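Uncharacterized protein (PDB 4JZA) dephosphorylates phosphoinositides, probably as a phosphatidylinositol-3-phosphatase, and may so alter host lipid metabolism during Legionella infection. Local coordinates at residues D40-F45 with D90-I95; H394-L399 with V452-E457; E503-Y508 with Q536-T541; N775-R780 with E803-L808. One frame throughout, in Å; residues are numbered along the deposited sequence.

In the fold
The four contacts follow one another along the chain without sharing an element, and none touches another. Contact 1 lies at the surface, where the start of helix 41-62 meets the loop before helix 95-116 through aromatic rings approached by aliphatic groups, a carbonyl and a lysine. Contacts 2 and 3, with centres about 26 Å apart, belong to helices near the mixed sheet: contact 2 is partly buried, mixing leucine packing with an ion pair, whereas contact 3 is buried and wholly apolar across the pair. Contact 4, about 85 Å from contact 3 between centres, joins two antiparallel helices of the C-terminal region by a salt bridge, hydrogen bonds and a tryptophan.

Contact 1 of 4, residues D40-F45 with D90-I95; sequences DYHRSF and DAKGSI
Ile-95 lays its CD1 methyl over one face of the Tyr-41 ring in a CH-pi contact, 4.2 Å from the ring centroid and only 7° off its normal. The site is a helix N-terminus packed on a loop: helix 41-62 begins here, and residues 90-94 lead from helix 74-87 into helix 95-116. The branch of Ile-95 that does the touching is CG1, set opposite the backbone N (chi1 -164°), which carries CD1 out across the ring; its CG1 lies 4.0 Å from Tyr-41 CG. One turn further along, the Phe-45 ring reaches the methyl of Ala-91 obliquely, with CE2 3.8 Å from Ala-91 CB. His-42 meets the same loop beyond Phe-45, on the side away from Tyr-41. The carbonyl Ala-91 O sits at the edge of its imidazole, 3.4 Å from His-42 CD2, while the bent chain of Lys-92 curls back to bring NZ over one face, 4.0 Å from His-42 NE2. No hydrogen bond crosses between the two segments; van der Waals packing and the close approach of these polar groups make the contact.

Further out, Asp-646 and Ala-650 of helix 643-652 touch Tyr-41, and Leu-98 and Glu-101 of helix 95-116 bear on both Phe-45 and Ala-91. Arg-43, on another side of the first turn, forms a salt bridge with Glu-607. Both helices start with a side-chain cap: Ser-94 is the N-cap of helix 95-116, and Asp-40 that of helix 41-62. In the second cap Arg-43 N donates to Asp-40 OD1 at 3.2 Å, meeting that oxygen from well above the carboxylate plane.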
# COMPACT_ATOMS: atom_id res chain seq x y z
N ASP A 40 6.24 6.27 22.33
CA ASP A 40 6.90 7.49 21.86
C ASP A 40 6.31 7.93 20.51
O ASP A 40 6.76 7.50 19.44
CB ASP A 40 8.40 7.25 21.75
CG ASP A 40 9.16 8.50 21.39
OD1 ASP A 40 8.52 9.53 21.08
OD2 ASP A 40 10.40 8.44 21.45
N TYR A 41 5.31 8.79 20.54
CA TYR A 41 4.64 9.14 19.29
C TYR A 41 5.50 10.09 18.43
O TYR A 41 5.40 10.06 17.21
CB TYR A 41 3.18 9.57 19.53
CG TYR A 41 2.25 8.35 19.74
CD1 TYR A 41 2.07 7.38 18.71
CD2 TYR A 41 1.59 8.12 20.98
CE1 TYR A 41 1.25 6.26 18.90
CE2 TYR A 41 0.78 7.00 21.16
CZ TYR A 41 0.62 6.08 20.12
OH TYR A 41 -0.18 4.98 20.30
N HIS A 42 6.39 10.86 19.04
CA HIS A 42 7.37 11.60 18.25
C HIS A 42 8.25 10.70 17.38
O HIS A 42 8.56 11.04 16.24
CB HIS A 42 8.25 12.54 19.08
CG HIS A 42 9.16 13.37 18.23
ND1 HIS A 42 10.43 12.95 17.86
CD2 HIS A 42 8.93 14.53 17.56
CE1 HIS A 42 10.96 13.85 17.04
NE2 HIS A 42 10.06 14.81 16.84
N ARG A 43 8.61 9.54 17.89
CA ARG A 43 9.37 8.57 17.08
C ARG A 43 8.54 8.12 15.86
O ARG A 43 9.03 8.16 14.75
CB ARG A 43 9.81 7.33 17.91
CG ARG A 43 10.81 6.44 17.14
CD ARG A 43 11.31 5.22 17.92
NE ARG A 43 10.47 4.05 17.66
CZ ARG A 43 10.85 2.98 16.98
NH1 ARG A 43 12.07 2.87 16.47
NH2 ARG A 43 10.01 1.99 16.81
N SER A 44 7.29 7.74 16.07
CA SER A 44 6.45 7.25 14.96
C SER A 44 6.25 8.34 13.90
O SER A 44 6.20 8.06 12.70
CB SER A 44 5.13 6.66 15.48
OG SER A 44 5.40 5.44 16.22
N PHE A 45 6.23 9.57 14.36
CA PHE A 45 6.08 10.72 13.48
C PHE A 45 7.31 10.93 12.58
O PHE A 45 7.21 11.05 11.36
CB PHE A 45 5.77 11.96 14.32
CG PHE A 45 5.93 13.22 13.58
CD1 PHE A 45 4.92 13.67 12.78
CD2 PHE A 45 7.09 13.93 13.67
CE1 PHE A 45 5.08 14.82 12.06
CE2 PHE A 45 7.25 15.08 12.97
CZ PHE A 45 6.24 15.51 12.16
N ASP A 90 11.40 20.30 13.68
CA ASP A 90 10.96 21.07 14.84
C ASP A 90 9.70 20.52 15.52
O ASP A 90 9.55 20.67 16.73
CB ASP A 90 10.74 22.54 14.47
CG ASP A 90 12.03 23.30 14.29
OD1 ASP A 90 13.00 22.99 15.03
OD2 ASP A 90 12.08 24.18 13.40
N ALA A 91 8.79 19.90 14.77
CA ALA A 91 7.48 19.50 15.32
C ALA A 91 7.58 18.87 16.71
O ALA A 91 8.22 17.82 16.87
CB ALA A 91 6.77 18.56 14.37
N LYS A 92 6.95 19.51 17.70
CA LYS A 92 6.89 19.00 19.10
C LYS A 92 5.43 19.05 19.52
O LYS A 92 4.68 19.89 19.02
CB LYS A 92 7.72 19.87 20.08
CG LYS A 92 8.74 19.09 20.93
CD LYS A 92 10.13 18.98 20.25
CE LYS A 92 10.34 17.70 19.44
NZ LYS A 92 11.08 16.66 20.20
N GLY A 93 5.03 18.16 20.41
CA GLY A 93 3.70 18.27 21.00
C GLY A 93 2.97 16.96 21.25
O GLY A 93 3.56 15.87 21.38
N SER A 94 1.65 17.07 21.32
CA SER A 94 0.81 15.91 21.53
C SER A 94 0.67 15.14 20.22
O SER A 94 0.81 15.68 19.13
CB SER A 94 -0.56 16.38 21.99
OG SER A 94 -1.13 17.24 21.00
N ILE A 95 0.27 13.89 20.33
CA ILE A 95 -0.04 13.12 19.17
C ILE A 95 -0.98 13.83 18.18
O ILE A 95 -0.93 13.55 16.97
CB ILE A 95 -0.65 11.76 19.54
CG1 ILE A 95 -0.59 10.81 18.30
CG2 ILE A 95 -2.03 11.98 20.15
CD1 ILE A 95 -1.53 9.61 18.27

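Contact 2 of 4, residues H394-L399 with V452-E457; sequences HSDSNL and VERRKE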
# COMPACT_ATOMS: atom_id res chain seq x y z
N HIS A 394 -2.16 -16.20 -7.19
CA HIS A 394 -1.91 -15.61 -5.86
C HIS A 394 -2.29 -16.53 -4.68
O HIS A 394 -1.46 -16.80 -3.79
CB HIS A 394 -2.63 -14.26 -5.73
CG HIS A 394 -1.98 -13.16 -6.48
ND1 HIS A 394 -1.28 -12.15 -5.84
CD2 HIS A 394 -1.88 -12.90 -7.80
CE1 HIS A 394 -0.80 -11.32 -6.75
NE2 HIS A 394 -1.14 -11.75 -7.95
N SER A 395 -3.53 -16.99 -4.65
CA SER A 395 -3.95 -17.82 -3.54
C SER A 395 -3.20 -19.14 -3.51
O SER A 395 -2.70 -19.57 -2.47
CB SER A 395 -5.46 -17.99 -3.51
OG SER A 395 -5.92 -18.70 -4.64
N ASP A 396 -3.04 -19.78 -4.66
CA ASP A 396 -2.33 -21.08 -4.69
C ASP A 396 -0.89 -20.90 -4.24
O ASP A 396 -0.39 -21.61 -3.36
CB ASP A 396 -2.26 -21.71 -6.11
CG ASP A 396 -3.62 -22.22 -6.65
OD1 ASP A 396 -4.53 -22.63 -5.89
OD2 ASP A 396 -3.73 -22.22 -7.90
N SER A 397 -0.20 -19.99 -4.92
CA SER A 397 1.20 -19.80 -4.70
C SER A 397 1.44 -19.40 -3.27
O SER A 397 2.41 -19.86 -2.67
CB SER A 397 1.82 -18.77 -5.67
OG SER A 397 2.12 -19.32 -6.97
N ASN A 398 0.55 -18.59 -2.72
CA ASN A 398 0.68 -18.12 -1.32
C ASN A 398 0.35 -19.22 -0.30
O ASN A 398 1.05 -19.43 0.70
CB ASN A 398 -0.18 -16.87 -1.04
CG ASN A 398 0.41 -15.60 -1.62
OD1 ASN A 398 1.61 -15.53 -1.91
ND2 ASN A 398 -0.43 -14.61 -1.82
N LEU A 399 -0.71 -19.97 -0.58
CA LEU A 399 -1.00 -21.11 0.26
C LEU A 399 0.20 -22.09 0.32
O LEU A 399 0.58 -22.51 1.39
CB LEU A 399 -2.25 -21.82 -0.23
CG LEU A 399 -2.63 -23.08 0.52
CD1 LEU A 399 -2.81 -22.77 2.02
CD2 LEU A 399 -3.92 -23.63 -0.12
N VAL A 452 -7.57 -24.12 -0.74
CA VAL A 452 -7.37 -25.30 0.10
C VAL A 452 -7.98 -26.51 -0.57
O VAL A 452 -7.39 -27.56 -0.54
CB VAL A 452 -7.96 -25.11 1.52
CG1 VAL A 452 -7.93 -26.40 2.35
CG2 VAL A 452 -7.20 -24.02 2.27
N GLU A 453 -9.17 -26.36 -1.16
CA GLU A 453 -9.78 -27.43 -1.99
C GLU A 453 -8.84 -27.92 -3.08
O GLU A 453 -8.72 -29.11 -3.27
CB GLU A 453 -11.11 -26.99 -2.66
CG GLU A 453 -12.40 -27.54 -2.02
CD GLU A 453 -12.51 -29.06 -2.11
OE1 GLU A 453 -12.86 -29.75 -1.11
OE2 GLU A 453 -12.22 -29.57 -3.21
N ARG A 454 -8.18 -27.03 -3.81
CA ARG A 454 -7.35 -27.43 -4.95
C ARG A 454 -6.10 -28.16 -4.50
O ARG A 454 -5.53 -28.95 -5.25
CB ARG A 454 -6.95 -26.23 -5.79
CG ARG A 454 -8.10 -25.58 -6.55
CD ARG A 454 -7.62 -24.42 -7.39
NE ARG A 454 -8.47 -23.28 -7.11
CZ ARG A 454 -8.07 -22.15 -6.52
NH1 ARG A 454 -6.81 -21.96 -6.17
NH2 ARG A 454 -8.95 -21.18 -6.31
N ARG A 455 -5.74 -27.93 -3.24
CA ARG A 455 -4.57 -28.50 -2.62
C ARG A 455 -4.94 -29.78 -1.85
O ARG A 455 -4.07 -30.46 -1.27
CB ARG A 455 -3.89 -27.42 -1.76
CG ARG A 455 -2.87 -27.89 -0.74
CD ARG A 455 -1.98 -26.79 -0.20
NE ARG A 455 -0.80 -26.68 -1.05
CZ ARG A 455 0.43 -27.10 -0.76
NH1 ARG A 455 0.70 -27.70 0.38
NH2 ARG A 455 1.40 -26.91 -1.65
N LYS A 456 -6.21 -30.18 -1.88
CA LYS A 456 -6.65 -31.37 -1.12
C LYS A 456 -5.78 -32.60 -1.43
O LYS A 456 -5.38 -33.31 -0.52
CB LYS A 456 -8.13 -31.69 -1.35
CG LYS A 456 -8.85 -32.11 -0.07
CD LYS A 456 -9.56 -30.95 0.63
CE LYS A 456 -9.18 -30.80 2.11
NZ LYS A 456 -10.22 -30.09 2.93
N GLU A 457 -5.47 -32.80 -2.71
CA GLU A 457 -4.61 -33.90 -3.16
C GLU A 457 -3.27 -33.93 -2.46
O GLU A 457 -2.76 -34.97 -2.16
CB GLU A 457 -4.33 -33.76 -4.68
CG GLU A 457 -5.55 -33.79 -5.61
CD GLU A 457 -6.20 -35.16 -5.69
OE1 GLU A 457 -6.58 -35.71 -4.63
OE2 GLU A 457 -6.33 -35.70 -6.81
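Leu-399, the residue with the most surface buried here, pushes its CD2 methyl against the last turn of helix 441-454. With CG opposite the backbone N (chi1 177°), the branch extends from helix 388-402 until CD2 lies 3.7 Å from the backbone atom Val-452 N and 4.1 Å from the methyl Val-452 CG2. The same CD2 also rests on the aliphatic part of Arg-455, 3.7 Å from Arg-455 CD; beyond that point the arginine chain bends at chi3, and its guanidinium leads on toward a weak bond with Gln-459.

Arg-454 forms a salt bridge with Asp-396 through NH1 and OD1. The modelled separation of these two atoms is too short to be taken at face value, so the exact geometry is doubtful; the carboxylate and guanidinium planes are 76° apart. Ser-395 OG lies in the guanidinium plane at its edge, 3.7 Å from Arg-454 NH1. Leu-399 is buried, the ion pair partly exposed.

Leu-399 and Val-452 both touch Leu-414 of strand 412-416, and Ala-451 adds to the apolar patch. Helices 388-402 and 441-454 thus pack together over a strand of the mixed sheet, as in alpha/beta folds.

Contact 3 of 4, residues E503-Y508 with Q536-T541; sequences ELLDQY and QLIILT
Helices 503-508 and 536-541 run nearly antiparallel, at 162° between their N-to-C directions, with axes 10.0 Å apart at closest approach. The backbones come nearest at Leu-504 and Ile-538, whose CA atoms are 6.6 Å apart, and these two residues carry most of the contact.

Leu-504 points toward the other helix. Its CD1 meets Thr-541 CG2 tip to tip at 3.5 Å, while the Leu-504 and Leu-537 side chains cross at about a right angle, Leu-504 CD2 4.1 Å from Leu-537 CB. The two branches thus bear on residues one helical turn apart. Ile-538 answers from the facing helix: chi1 of -72° sets its CG1 4.0 Å from Leu-504 CB, and the extended chi2 carries CD1 on to Leu-505 CD2 at 3.9 Å and to Tyr-508. Tyr-508 offers CB, 4.1 Å from Ile-538 CD1, whereas its hydroxyl hydrogen-bonds to Glu-535 and Ser-484.

Trp-577 lies against Leu-504 and Leu-537, and Ala-491 of helix 482-492 against Leu-505 and Ile-538. Gln-536 bonds Ser-546 and Gln-415 of strands 545-549 and 412-416, placing helices 501-513 and 524-542 as an antiparallel pair within the helical layer that flanks the mixed sheet of this alpha/beta fold.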
# COMPACT_ATOMS: atom_id res chain seq x y z
N GLU A 503 -7.23 -31.72 28.35
CA GLU A 503 -7.70 -30.52 29.05
C GLU A 503 -7.90 -29.33 28.09
O GLU A 503 -8.75 -28.48 28.35
CB GLU A 503 -6.79 -30.13 30.23
CG GLU A 503 -5.32 -29.77 29.93
CD GLU A 503 -4.60 -29.18 31.14
OE1 GLU A 503 -5.23 -28.42 31.91
OE2 GLU A 503 -3.38 -29.45 31.32
N LEU A 504 -7.13 -29.27 26.99
CA LEU A 504 -7.36 -28.25 26.00
C LEU A 504 -8.61 -28.57 25.21
O LEU A 504 -9.39 -27.68 24.93
CB LEU A 504 -6.17 -28.09 25.05
CG LEU A 504 -4.85 -27.56 25.62
CD1 LEU A 504 -3.74 -27.81 24.62
CD2 LEU A 504 -4.91 -26.11 25.91
N LEU A 505 -8.84 -29.81 24.85
CA LEU A 505 -10.10 -30.14 24.14
C LEU A 505 -11.34 -29.89 25.02
O LEU A 505 -12.34 -29.39 24.53
CB LEU A 505 -10.12 -31.58 23.58
CG LEU A 505 -8.93 -31.97 22.70
CD1 LEU A 505 -8.93 -33.44 22.34
CD2 LEU A 505 -8.95 -31.13 21.44
N ASP A 506 -11.26 -30.16 26.30
CA ASP A 506 -12.40 -29.92 27.18
C ASP A 506 -12.71 -28.43 27.20
O ASP A 506 -13.85 -28.00 26.99
CB ASP A 506 -12.13 -30.41 28.63
CG ASP A 506 -11.99 -31.94 28.73
OD1 ASP A 506 -12.64 -32.64 27.93
OD2 ASP A 506 -11.21 -32.43 29.58
N GLN A 507 -11.67 -27.64 27.44
CA GLN A 507 -11.78 -26.19 27.44
C GLN A 507 -12.35 -25.62 26.14
O GLN A 507 -13.24 -24.80 26.17
CB GLN A 507 -10.41 -25.57 27.74
CG GLN A 507 -10.18 -25.37 29.20
CD GLN A 507 -11.38 -24.66 29.85
OE1 GLN A 507 -11.85 -25.07 30.90
NE2 GLN A 507 -11.89 -23.60 29.21
N TYR A 508 -11.84 -26.07 25.00
CA TYR A 508 -12.30 -25.59 23.70
C TYR A 508 -13.77 -25.91 23.49
O TYR A 508 -14.51 -25.09 22.97
CB TYR A 508 -11.47 -26.22 22.59
CG TYR A 508 -11.80 -25.76 21.17
CD1 TYR A 508 -11.48 -24.49 20.75
CD2 TYR A 508 -12.38 -26.61 20.25
CE1 TYR A 508 -11.77 -24.06 19.47
CE2 TYR A 508 -12.65 -26.20 18.97
CZ TYR A 508 -12.34 -24.92 18.57
OH TYR A 508 -12.59 -24.50 17.28
N GLN A 536 -4.84 -22.95 18.44
CA GLN A 536 -3.39 -22.91 18.18
C GLN A 536 -2.70 -23.78 19.17
O GLN A 536 -1.71 -24.42 18.85
CB GLN A 536 -2.78 -21.52 18.29
CG GLN A 536 -3.28 -20.54 17.27
CD GLN A 536 -2.64 -20.68 15.95
OE1 GLN A 536 -1.68 -21.44 15.81
NE2 GLN A 536 -3.15 -19.95 14.96
N LEU A 537 -3.17 -23.77 20.40
CA LEU A 537 -2.52 -24.55 21.45
C LEU A 537 -2.74 -26.04 21.18
O LEU A 537 -1.84 -26.85 21.38
CB LEU A 537 -3.03 -24.15 22.82
CG LEU A 537 -2.48 -22.80 23.33
CD1 LEU A 537 -3.26 -22.44 24.58
CD2 LEU A 537 -0.97 -22.72 23.63
N ILE A 538 -3.91 -26.39 20.67
CA ILE A 538 -4.18 -27.75 20.28
C ILE A 538 -3.21 -28.21 19.21
O ILE A 538 -2.52 -29.21 19.39
CB ILE A 538 -5.64 -27.92 19.84
CG1 ILE A 538 -6.55 -27.85 21.07
CG2 ILE A 538 -5.87 -29.26 19.16
CD1 ILE A 538 -7.99 -27.46 20.76
N ILE A 539 -3.13 -27.48 18.11
CA ILE A 539 -2.19 -27.80 17.04
C ILE A 539 -0.77 -27.88 17.58
O ILE A 539 -0.04 -28.82 17.26
CB ILE A 539 -2.27 -26.78 15.89
CG1 ILE A 539 -3.64 -26.85 15.20
CG2 ILE A 539 -1.22 -27.05 14.82
CD1 ILE A 539 -4.05 -28.22 14.67
N LEU A 540 -0.39 -26.92 18.40
CA LEU A 540 0.94 -26.92 18.93
C LEU A 540 1.23 -28.12 19.80
O LEU A 540 2.28 -28.71 19.63
CB LEU A 540 1.28 -25.63 19.67
CG LEU A 540 1.39 -24.47 18.70
CD1 LEU A 540 1.22 -23.20 19.48
CD2 LEU A 540 2.70 -24.49 17.93
N THR A 541 0.36 -28.49 20.73
CA THR A 541 0.74 -29.59 21.59
C THR A 541 0.74 -30.90 20.75
O THR A 541 1.62 -31.73 20.93
CB THR A 541 -0.05 -29.67 22.94
OG1 THR A 541 -1.21 -30.48 22.82
CG2 THR A 541 -0.43 -28.32 23.46

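Contact 4 of 4, residues N775-R780 with E803-L808; sequences NSVYGR and EEWTKL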
# COMPACT_ATOMS: atom_id res chain seq x y z
N ASN A 775 2.35 42.74 -23.66
CA ASN A 775 2.68 41.38 -24.17
C ASN A 775 4.06 40.87 -23.84
O ASN A 775 4.25 39.66 -23.72
CB ASN A 775 2.57 41.27 -25.68
CG ASN A 775 1.15 41.22 -26.17
OD1 ASN A 775 0.18 40.93 -25.45
ND2 ASN A 775 1.01 41.61 -27.39
N SER A 776 5.04 41.76 -23.75
CA SER A 776 6.37 41.31 -23.39
C SER A 776 6.40 40.96 -21.90
O SER A 776 6.97 39.93 -21.50
CB SER A 776 7.40 42.35 -23.73
OG SER A 776 8.62 42.01 -23.20
N VAL A 777 5.76 41.77 -21.05
CA VAL A 777 5.75 41.44 -19.63
C VAL A 777 5.03 40.09 -19.35
O VAL A 777 5.58 39.18 -18.75
CB VAL A 777 5.17 42.59 -18.82
CG1 VAL A 777 4.88 42.18 -17.38
CG2 VAL A 777 6.17 43.74 -18.80
N TYR A 778 3.79 39.98 -19.80
CA TYR A 778 2.99 38.78 -19.59
C TYR A 778 3.56 37.58 -20.31
O TYR A 778 3.69 36.47 -19.74
CB TYR A 778 1.55 38.99 -20.09
CG TYR A 778 0.67 39.94 -19.29
CD1 TYR A 778 1.13 40.58 -18.14
CD2 TYR A 778 -0.65 40.20 -19.69
CE1 TYR A 778 0.32 41.44 -17.43
CE2 TYR A 778 -1.47 41.04 -18.97
CZ TYR A 778 -0.99 41.67 -17.85
OH TYR A 778 -1.81 42.51 -17.13
N GLY A 779 3.88 37.77 -21.58
CA GLY A 779 4.40 36.67 -22.41
C GLY A 779 5.69 36.05 -21.93
O GLY A 779 5.86 34.86 -21.90
N ARG A 780 6.65 36.87 -21.56
CA ARG A 780 7.94 36.34 -21.12
C ARG A 780 7.86 35.68 -19.77
O ARG A 780 8.41 34.58 -19.59
CB ARG A 780 8.99 37.45 -21.02
CG ARG A 780 9.33 38.06 -22.35
CD ARG A 780 10.11 37.10 -23.20
NE ARG A 780 10.36 37.69 -24.50
CZ ARG A 780 11.09 37.13 -25.46
NH1 ARG A 780 11.66 35.99 -25.28
NH2 ARG A 780 11.31 37.76 -26.58
N GLU A 803 16.90 41.54 -22.01
CA GLU A 803 17.29 42.34 -23.16
C GLU A 803 16.09 43.01 -23.74
O GLU A 803 16.11 44.22 -24.03
CB GLU A 803 18.05 41.54 -24.22
CG GLU A 803 19.53 41.94 -24.28
CD GLU A 803 20.43 40.88 -24.92
OE1 GLU A 803 19.92 39.83 -25.39
OE2 GLU A 803 21.68 41.11 -24.98
N GLU A 804 15.02 42.22 -23.89
CA GLU A 804 13.83 42.73 -24.49
C GLU A 804 13.22 43.82 -23.62
O GLU A 804 12.86 44.89 -24.12
CB GLU A 804 12.87 41.62 -24.73
CG GLU A 804 11.48 42.08 -25.12
CD GLU A 804 10.68 40.94 -25.69
OE1 GLU A 804 9.64 40.47 -25.11
OE2 GLU A 804 11.15 40.46 -26.75
N TRP A 805 13.14 43.59 -22.31
CA TRP A 805 12.55 44.63 -21.46
C TRP A 805 13.44 45.85 -21.38
O TRP A 805 12.94 46.95 -21.34
CB TRP A 805 12.27 44.13 -20.05
CG TRP A 805 11.20 43.07 -19.98
CD1 TRP A 805 10.29 42.75 -20.92
CD2 TRP A 805 10.95 42.20 -18.88
NE1 TRP A 805 9.49 41.73 -20.49
CE2 TRP A 805 9.88 41.38 -19.23
CE3 TRP A 805 11.53 42.06 -17.63
CZ2 TRP A 805 9.38 40.42 -18.37
CZ3 TRP A 805 11.01 41.12 -16.78
CH2 TRP A 805 9.94 40.31 -17.16
N THR A 806 14.75 45.65 -21.36
CA THR A 806 15.64 46.78 -21.27
C THR A 806 15.48 47.67 -22.51
O THR A 806 15.45 48.87 -22.38
CB THR A 806 17.08 46.33 -21.04
OG1 THR A 806 17.18 45.69 -19.75
CG2 THR A 806 18.00 47.48 -21.06
N LYS A 807 15.34 47.07 -23.68
CA LYS A 807 15.12 47.84 -24.90
C LYS A 807 13.83 48.68 -24.87
O LYS A 807 13.85 49.90 -25.11
CB LYS A 807 15.06 46.92 -26.08
CG LYS A 807 16.07 47.26 -27.14
CD LYS A 807 17.04 46.08 -27.32
CE LYS A 807 18.05 46.31 -28.44
NZ LYS A 807 18.14 45.12 -29.34
N LEU A 808 12.72 48.03 -24.57
CA LEU A 808 11.46 48.74 -24.34
C LEU A 808 11.62 49.89 -23.38
O LEU A 808 11.10 50.93 -23.63
CB LEU A 808 10.38 47.80 -23.85
CG LEU A 808 9.94 46.77 -24.91
CD1 LEU A 808 9.16 45.61 -24.29
CD2 LEU A 808 9.15 47.43 -26.03
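Glu-804 sets its CG opposite the backbone N (chi1 169°) and then runs extended, while Arg-780 bends at chi2 (-71°); together these torsions bring carboxylate and guanidinium within bonding distance across the helix pair. Arg-780 grips the acid side-on with two nitrogens: NE donates to Glu-804 OE1 at 2.9 Å, and NH2 to Glu-804 OE2 at 2.7 Å. The two planes stand 68° apart, and Arg-780 meets both oxygens from above the carboxylate plane. A third donor, Ser-776 OG, takes the anti lone pair of Glu-804 OE1 at 2.7 Å, so that oxygen is held by two bonds and the acid is fixed in its rotation. Such a cluster would favour the ionised carboxylate.

The helices are nearly antiparallel, with axes 10.5 Å apart, and both belong to the all-helical C-terminal region of this phosphatase family. Trp-805 turns the NE1 edge of its indole to helix 775-780. Its NE1 gives a weak bond to the carbonyl Ser-776 O at 3.3 Å, which lies in the ring plane, and Val-777 CG2 packs over one face toward the rim. Leu-698 and Leu-701 of helix 676-702 touch both Val-777 and Trp-805, and Leu-808 CD1 rests 3.7 Å from Ser-776 CB.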